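Local structure of chloroplast pentatricopeptide repeat protein 10 (Zea mays, 4M59) at residues Val10-Ile15 with Leu43-Leu48; Ala303-Met308 with Phe313-Asn318; Ala474-Ile479 with Phe504-Leu509. The protein binds specific single-stranded RNA sites in two chloroplast intergenic regions and acts as a barrier to exonucleases, which stabilises messenger RNA. The protein carries 4 engineered substitutions. All blocks are in the same frame, centred on the assembly; numbering follows the deposited sequence.

Contact 1. Residues Val10-Ile15 with Leu43-Leu48; sequences VLVLAI and LKALEL
Val12 carries the apolar packing, and its two methyl groups divide between two partners on the helix segment Leu43-Leu48. CG2 of Val12 meets CB of Ala45 at 3.8 Å, while CG1 of Val12 reaches CD2 of Leu46 at 3.7 Å. The division follows from the valine torsion: CG1 stands opposite the backbone N (chi1 166°), which sends the two branches to neighbouring positions one residue apart on the other helix. Leu46 comes alongside, its side chain running past that of Val12 in the opposite sense, so the two overlap with their flanks. Ile15, about one helical turn further on, stands just beyond contact distance, its nearest side-chain atom 4.6 Å from the other segment.

Backbone proximity is the second element. The CA atoms of Val12 and Leu46, 6.7 Å apart, are the nearest pair between the two segments. No hydrogen bond links the segments; the backbone bonds stay within each helix, as from Glu47 N to Leu43 O at 3.1 Å.

Helix 8-16 thus lies against helix 39-47 near the N terminus of the chain. Ile15 rests on Leu23 and Leu27 of helix 23-29, Leu46 touches Ala55 of helix 52-65, and Leu43 carries the packing onward to helix 70-82 through Ala72 and Val76.

Contact 2. Residues Ala303-Met308 with Phe313-Asn318; sequences ALFDQM and FVPNVN
Phe305 and Met308 pack apolar side chains against Phe313 and Pro315, holding the end of helix 298-310 against the short loop that leads into helix 317-328. Pro315 falls at the end of the predicted PPR 7 and Asn316 at the start of PPR 8, which makes this a junction between successive repeats. Pro315 is the residue that both Phe305 and Met308 touch. Its CG lies 3.6 Å from CZ of Phe305 and its CB 3.7 Å from CE1 of the same ring, so CB and CG of the proline approach the CE1 and CZ end of the ring obliquely. The extended Met308 chain, with CG anti to the backbone N (chi1 174°), runs past Pro315 and brings its CE methyl to 3.9 Å from Pro315 CB. Nearer its root, Met308 CG lies 4.1 Å from CB of Phe313, the two side chains crossing at about a right angle.

The same Phe305 ring also makes an edge-to-face contact with Tyr320 and a cation-pi contact with Lys309. Replacing it by an alanine here would probably open a gap beside Pro315 and leave Tyr320 and Lys309 without their aromatic partner. Asn316 holds the N-cap position of helix 317-328, with its OD1 hydrogen-bonded to Thr319 OG1, and Met308 packs on Gln593 of the second subunit. The chemistry across the two segments is therefore apolar packing without a hydrogen bond, while Asn316 caps the helix that follows.

Contact 3. Residues Ala474-Ile479 with Phe504-Leu509; sequences AGIAAI and FKCRRL
Arg508 reaches across to Ile476 and Ala477, and its NH2 makes the tight part of this contact. That nitrogen lies 3.6 Å from CG2 of Ile476, which sits at the edge of the guanidinium group and in its plane; the same nitrogen is 3.7 Å from CB of Ala477. A bent chain delivers it there: the turns at chi2 (-121°) and chi3 (-76°) bring NH2 over to both residues, and Ile476 and Arg508 pass each other in opposite directions.

The other side is looser. CD1 of Ile476 only approaches SG of Cys506, at 4.2 Å, and the closest CA atoms, those of Ile476 and Cys506, stand 9.7 Å apart, a span bridged by side chains of 504-509, with Arg508 reaching even the CA of Ala477. Beyond them lies Arg507, an exposed residue of positive phi that closes helix 493-504 in a Schellman motif, its N paired with Phe504 O at 2.7 Å and Arg508 N with Asn503 O. Its NH2 lies over one face of the Phe504 ring, toward the bound RNA.

Arg508 thus has the Ile476 methyl at its edge and approaches Ala477 obliquely, yet its charge is met outside the two segments, by salt bridges from NH2 to Glu480 and from NH1 to Asp510. These ionic links probably fix the guanidinium's orientation, so that it ties helix 473-483 to the turn before helix 509-519.

In the fold
From the N terminus the three contacts follow in series: none nests in or crosses another. Contact 1 closes a loop of 27 mostly helical residues and brings together helices 8-16 and 39-47. Contact 2 closes a link of only four residues, joining the end of helix 298-310 to the entry of helix 317-328 between predicted repeats 7 and 8. Contact 3 spans 24 residues and joins helix 473-483 of predicted repeat 12 to the inter-helix turn of repeat 13. Their centres lie 54 to 60 Å apart without touching, consistent with an elongated superhelix built from local, neighbour-to-neighbour packing.

Contact 1. Residues Val10-Ile15 with Leu43-Leu48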
# COMPACT_ATOMS: atom_id res chain seq x y z
N VAL A 10 37.42 -4.68 34.58
CA VAL A 10 36.41 -5.02 35.54
C VAL A 10 35.45 -3.87 35.67
O VAL A 10 34.28 -4.05 35.99
CB VAL A 10 37.04 -5.24 36.91
CG1 VAL A 10 36.03 -5.82 37.86
CG2 VAL A 10 38.24 -6.15 36.77
N LEU A 11 35.92 -2.67 35.43
CA LEU A 11 35.02 -1.56 35.61
C LEU A 11 34.14 -1.34 34.39
O LEU A 11 33.02 -0.93 34.50
CB LEU A 11 35.77 -0.29 35.93
CG LEU A 11 34.94 0.64 36.76
CD1 LEU A 11 34.70 0.02 38.10
CD2 LEU A 11 35.70 1.87 36.93
N VAL A 12 34.68 -1.60 33.23
CA VAL A 12 33.88 -1.47 32.03
C VAL A 12 32.63 -2.30 32.13
O VAL A 12 31.54 -1.83 31.85
CB VAL A 12 34.67 -1.92 30.81
CG1 VAL A 12 33.76 -2.10 29.65
CG2 VAL A 12 35.74 -0.91 30.49
N LEU A 13 32.79 -3.55 32.54
CA LEU A 13 31.67 -4.47 32.63
C LEU A 13 30.56 -3.95 33.53
O LEU A 13 29.40 -4.30 33.36
CB LEU A 13 32.14 -5.82 33.14
CG LEU A 13 33.11 -6.60 32.27
CD1 LEU A 13 33.42 -7.95 32.90
CD2 LEU A 13 32.51 -6.78 30.91
N ALA A 14 30.93 -3.14 34.50
CA ALA A 14 29.95 -2.60 35.42
C ALA A 14 29.06 -1.69 34.64
O ALA A 14 27.86 -1.91 34.55
CB ALA A 14 30.63 -1.84 36.54
N ILE A 15 29.65 -0.64 34.07
CA ILE A 15 28.90 0.32 33.28
C ILE A 15 28.20 -0.35 32.11
O ILE A 15 27.07 -0.00 31.76
CB ILE A 15 29.81 1.45 32.75
CG1 ILE A 15 30.92 1.75 33.75
CG2 ILE A 15 28.99 2.70 32.46
CD1 ILE A 15 32.07 2.55 33.17
N LEU A 43 36.26 4.46 26.77
CA LEU A 43 35.42 4.65 25.60
C LEU A 43 35.70 3.59 24.54
O LEU A 43 34.77 2.99 24.00
CB LEU A 43 35.63 6.05 25.02
CG LEU A 43 35.33 7.22 25.96
CD1 LEU A 43 35.00 8.47 25.15
CD2 LEU A 43 34.19 6.88 26.90
N LYS A 44 36.98 3.40 24.25
CA LYS A 44 37.41 2.42 23.26
C LYS A 44 36.95 1.03 23.65
O LYS A 44 36.60 0.22 22.79
CB LYS A 44 38.93 2.45 23.10
CG LYS A 44 39.46 1.54 22.00
CD LYS A 44 40.62 2.18 21.26
CE LYS A 44 41.41 1.15 20.48
NZ LYS A 44 42.22 1.77 19.40
N ALA A 45 36.96 0.75 24.95
CA ALA A 45 36.51 -0.55 25.43
C ALA A 45 35.01 -0.70 25.34
O ALA A 45 34.52 -1.77 24.99
CB ALA A 45 36.97 -0.78 26.85
N LEU A 46 34.28 0.35 25.67
CA LEU A 46 32.83 0.25 25.66
C LEU A 46 32.31 0.03 24.26
O LEU A 46 31.26 -0.57 24.07
CB LEU A 46 32.22 1.49 26.28
CG LEU A 46 32.49 1.67 27.78
CD1 LEU A 46 32.25 3.10 28.20
CD2 LEU A 46 31.60 0.76 28.57
N GLU A 47 33.04 0.54 23.26
CA GLU A 47 32.64 0.39 21.87
C GLU A 47 33.02 -0.98 21.32
O GLU A 47 32.41 -1.47 20.38
CB GLU A 47 33.28 1.49 21.02
CG GLU A 47 32.75 2.89 21.31
CD GLU A 47 33.43 3.96 20.48
OE1 GLU A 47 34.09 3.60 19.48
OE2 GLU A 47 33.29 5.15 20.81
N LEU A 48 34.04 -1.59 21.93
CA LEU A 48 34.51 -2.90 21.50
C LEU A 48 33.48 -3.98 21.81
O LEU A 48 33.62 -5.12 21.39
CB LEU A 48 35.84 -3.24 22.17
CG LEU A 48 36.46 -4.59 21.82
CD1 LEU A 48 37.31 -4.49 20.56
CD2 LEU A 48 37.28 -5.13 22.98

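Contact 2. Residues Ala303-Met308 with Phe313-Asn318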
# COMPACT_ATOMS: atom_id res chain seq x y z
N ALA A 303 5.90 -2.90 -24.53
CA ALA A 303 6.49 -2.51 -25.79
C ALA A 303 7.92 -2.99 -25.87
O ALA A 303 8.33 -3.52 -26.89
CB ALA A 303 6.44 -1.04 -25.94
N LEU A 304 8.70 -2.84 -24.80
CA LEU A 304 10.07 -3.32 -24.84
C LEU A 304 10.04 -4.80 -25.02
O LEU A 304 10.88 -5.37 -25.70
CB LEU A 304 10.83 -3.02 -23.55
CG LEU A 304 12.30 -3.46 -23.45
CD1 LEU A 304 13.03 -2.59 -22.47
CD2 LEU A 304 12.50 -4.91 -23.05
N PHE A 305 9.06 -5.43 -24.39
CA PHE A 305 9.04 -6.86 -24.38
C PHE A 305 8.83 -7.35 -25.80
O PHE A 305 9.38 -8.37 -26.18
CB PHE A 305 7.99 -7.40 -23.43
CG PHE A 305 8.17 -8.83 -23.12
CD1 PHE A 305 9.42 -9.33 -22.89
CD2 PHE A 305 7.10 -9.68 -23.07
CE1 PHE A 305 9.59 -10.64 -22.62
CE2 PHE A 305 7.29 -10.99 -22.79
CZ PHE A 305 8.53 -11.46 -22.57
N ASP A 306 8.06 -6.59 -26.57
CA ASP A 306 7.85 -6.91 -27.98
C ASP A 306 9.16 -6.84 -28.74
O ASP A 306 9.36 -7.56 -29.72
CB ASP A 306 6.84 -5.93 -28.59
CG ASP A 306 5.43 -6.48 -28.60
OD1 ASP A 306 5.23 -7.64 -28.18
OD2 ASP A 306 4.51 -5.74 -29.02
N GLN A 307 10.06 -5.96 -28.29
CA GLN A 307 11.34 -5.76 -28.97
C GLN A 307 12.39 -6.79 -28.56
O GLN A 307 13.09 -7.34 -29.41
CB GLN A 307 11.86 -4.35 -28.70
CG GLN A 307 11.25 -3.29 -29.61
CD GLN A 307 9.74 -3.26 -29.55
OE1 GLN A 307 9.12 -4.14 -28.95
NE2 GLN A 307 9.14 -2.25 -30.16
N MET A 308 12.50 -7.06 -27.26
CA MET A 308 13.47 -8.02 -26.77
C MET A 308 13.40 -9.31 -27.59
O MET A 308 14.36 -10.08 -27.63
CB MET A 308 13.23 -8.33 -25.29
CG MET A 308 14.12 -9.44 -24.75
SD MET A 308 13.71 -9.89 -23.05
CE MET A 308 14.72 -11.35 -22.84
N PHE A 313 17.18 -11.83 -28.41
CA PHE A 313 17.05 -12.53 -27.14
C PHE A 313 15.67 -13.13 -26.94
O PHE A 313 14.65 -12.47 -27.17
CB PHE A 313 17.38 -11.58 -25.97
CG PHE A 313 18.71 -10.89 -26.11
CD1 PHE A 313 19.78 -11.53 -26.70
CD2 PHE A 313 18.87 -9.60 -25.64
CE1 PHE A 313 21.00 -10.90 -26.82
CE2 PHE A 313 20.09 -8.96 -25.76
CZ PHE A 313 21.16 -9.61 -26.35
N VAL A 314 15.64 -14.38 -26.50
CA VAL A 314 14.38 -15.08 -26.23
C VAL A 314 14.17 -15.19 -24.73
O VAL A 314 15.02 -15.75 -24.02
CB VAL A 314 14.37 -16.48 -26.85
CG1 VAL A 314 12.94 -16.94 -27.09
CG2 VAL A 314 15.15 -16.50 -28.16
N PRO A 315 13.05 -14.68 -24.23
CA PRO A 315 12.79 -14.69 -22.78
C PRO A 315 12.41 -16.08 -22.26
O PRO A 315 11.75 -16.84 -22.96
CB PRO A 315 11.61 -13.74 -22.63
CG PRO A 315 10.90 -13.81 -23.94
CD PRO A 315 11.98 -14.00 -24.98
N ASN A 316 12.82 -16.40 -21.03
CA ASN A 316 12.47 -17.67 -20.42
C ASN A 316 11.23 -17.55 -19.53
O ASN A 316 10.42 -16.64 -19.71
CB ASN A 316 13.64 -18.23 -19.61
CG ASN A 316 14.31 -17.17 -18.76
OD1 ASN A 316 13.90 -16.01 -18.75
ND2 ASN A 316 15.34 -17.57 -18.02
N VAL A 317 11.09 -18.46 -18.57
CA VAL A 317 9.93 -18.46 -17.70
C VAL A 317 10.03 -17.40 -16.63
O VAL A 317 9.03 -16.85 -16.22
CB VAL A 317 9.77 -19.79 -17.01
CG1 VAL A 317 8.36 -19.96 -16.57
CG2 VAL A 317 10.14 -20.89 -17.95
N ASN A 318 11.24 -17.14 -16.19
CA ASN A 318 11.45 -16.15 -15.16
C ASN A 318 11.15 -14.78 -15.69
O ASN A 318 10.60 -13.95 -14.99
CB ASN A 318 12.89 -16.18 -14.69
CG ASN A 318 13.37 -17.56 -14.41
OD1 ASN A 318 12.57 -18.49 -14.30
ND2 ASN A 318 14.67 -17.73 -14.29

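Contact 3. Residues Ala474-Ile479 with Phe504-Leu509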
# COMPACT_ATOMS: atom_id res chain seq x y z
N ALA A 474 -27.25 -11.94 16.84
CA ALA A 474 -26.97 -12.78 17.99
C ALA A 474 -25.61 -13.46 17.89
O ALA A 474 -25.08 -13.93 18.88
CB ALA A 474 -28.06 -13.80 18.16
N GLY A 475 -25.07 -13.51 16.68
CA GLY A 475 -23.77 -14.12 16.47
C GLY A 475 -22.68 -13.08 16.60
O GLY A 475 -21.54 -13.41 16.88
N ILE A 476 -23.04 -11.84 16.40
CA ILE A 476 -22.13 -10.76 16.65
C ILE A 476 -21.85 -10.70 18.12
O ILE A 476 -20.73 -10.89 18.55
CB ILE A 476 -22.72 -9.44 16.26
CG1 ILE A 476 -22.89 -9.37 14.75
CG2 ILE A 476 -21.85 -8.31 16.74
CD1 ILE A 476 -23.52 -8.11 14.28
N ALA A 477 -22.90 -10.45 18.88
CA ALA A 477 -22.81 -10.36 20.32
C ALA A 477 -22.10 -11.57 20.86
O ALA A 477 -21.33 -11.49 21.80
CB ALA A 477 -24.18 -10.27 20.90
N ALA A 478 -22.35 -12.71 20.24
CA ALA A 478 -21.69 -13.94 20.63
C ALA A 478 -20.21 -13.87 20.38
O ALA A 478 -19.45 -14.67 20.91
CB ALA A 478 -22.29 -15.09 19.89
N ILE A 479 -19.79 -12.91 19.56
CA ILE A 479 -18.38 -12.71 19.28
C ILE A 479 -17.80 -11.68 20.23
O ILE A 479 -16.68 -11.83 20.73
CB ILE A 479 -18.15 -12.27 17.83
CG1 ILE A 479 -18.57 -13.38 16.86
CG2 ILE A 479 -16.69 -11.90 17.61
CD1 ILE A 479 -18.01 -13.23 15.47
N PHE A 504 -22.93 -1.43 12.51
CA PHE A 504 -23.55 -0.34 11.80
C PHE A 504 -24.49 -0.95 10.80
O PHE A 504 -25.64 -0.57 10.71
CB PHE A 504 -22.51 0.48 11.08
CG PHE A 504 -23.06 1.66 10.37
CD1 PHE A 504 -23.77 2.62 11.05
CD2 PHE A 504 -22.88 1.83 9.03
CE1 PHE A 504 -24.27 3.71 10.40
CE2 PHE A 504 -23.39 2.91 8.38
CZ PHE A 504 -24.08 3.85 9.07
N LYS A 505 -23.98 -1.92 10.06
CA LYS A 505 -24.75 -2.54 9.01
C LYS A 505 -26.00 -3.17 9.57
O LYS A 505 -26.99 -3.34 8.86
CB LYS A 505 -23.91 -3.60 8.29
N CYS A 506 -25.94 -3.52 10.85
CA CYS A 506 -27.07 -4.12 11.53
C CYS A 506 -27.67 -3.12 12.52
O CYS A 506 -28.52 -3.47 13.32
CB CYS A 506 -26.65 -5.38 12.27
SG CYS A 506 -26.01 -6.68 11.23
N ARG A 507 -27.21 -1.88 12.44
CA ARG A 507 -27.74 -0.80 13.27
C ARG A 507 -27.73 -1.13 14.75
O ARG A 507 -28.71 -0.91 15.44
CB ARG A 507 -29.15 -0.45 12.85
CG ARG A 507 -29.32 -0.27 11.37
CD ARG A 507 -29.22 1.18 10.96
NE ARG A 507 -28.15 1.40 10.00
CZ ARG A 507 -28.22 1.09 8.72
NH1 ARG A 507 -29.31 0.53 8.22
NH2 ARG A 507 -27.19 1.32 7.92
N ARG A 508 -26.62 -1.66 15.24
CA ARG A 508 -26.49 -1.91 16.66
C ARG A 508 -25.67 -0.82 17.30
O ARG A 508 -24.48 -0.98 17.48
CB ARG A 508 -25.80 -3.24 16.91
CG ARG A 508 -26.75 -4.38 17.00
CD ARG A 508 -26.60 -5.04 18.33
NE ARG A 508 -25.40 -5.86 18.40
CZ ARG A 508 -24.75 -6.11 19.52
NH1 ARG A 508 -25.19 -5.58 20.65
NH2 ARG A 508 -23.68 -6.86 19.52
N LEU A 509 -26.32 0.27 17.66
CA LEU A 509 -25.65 1.41 18.27
C LEU A 509 -24.87 1.04 19.51
O LEU A 509 -23.73 1.46 19.70
CB LEU A 509 -26.67 2.47 18.64
CG LEU A 509 -26.18 3.41 19.72
CD1 LEU A 509 -26.25 4.80 19.22
CD2 LEU A 509 -27.02 3.22 20.95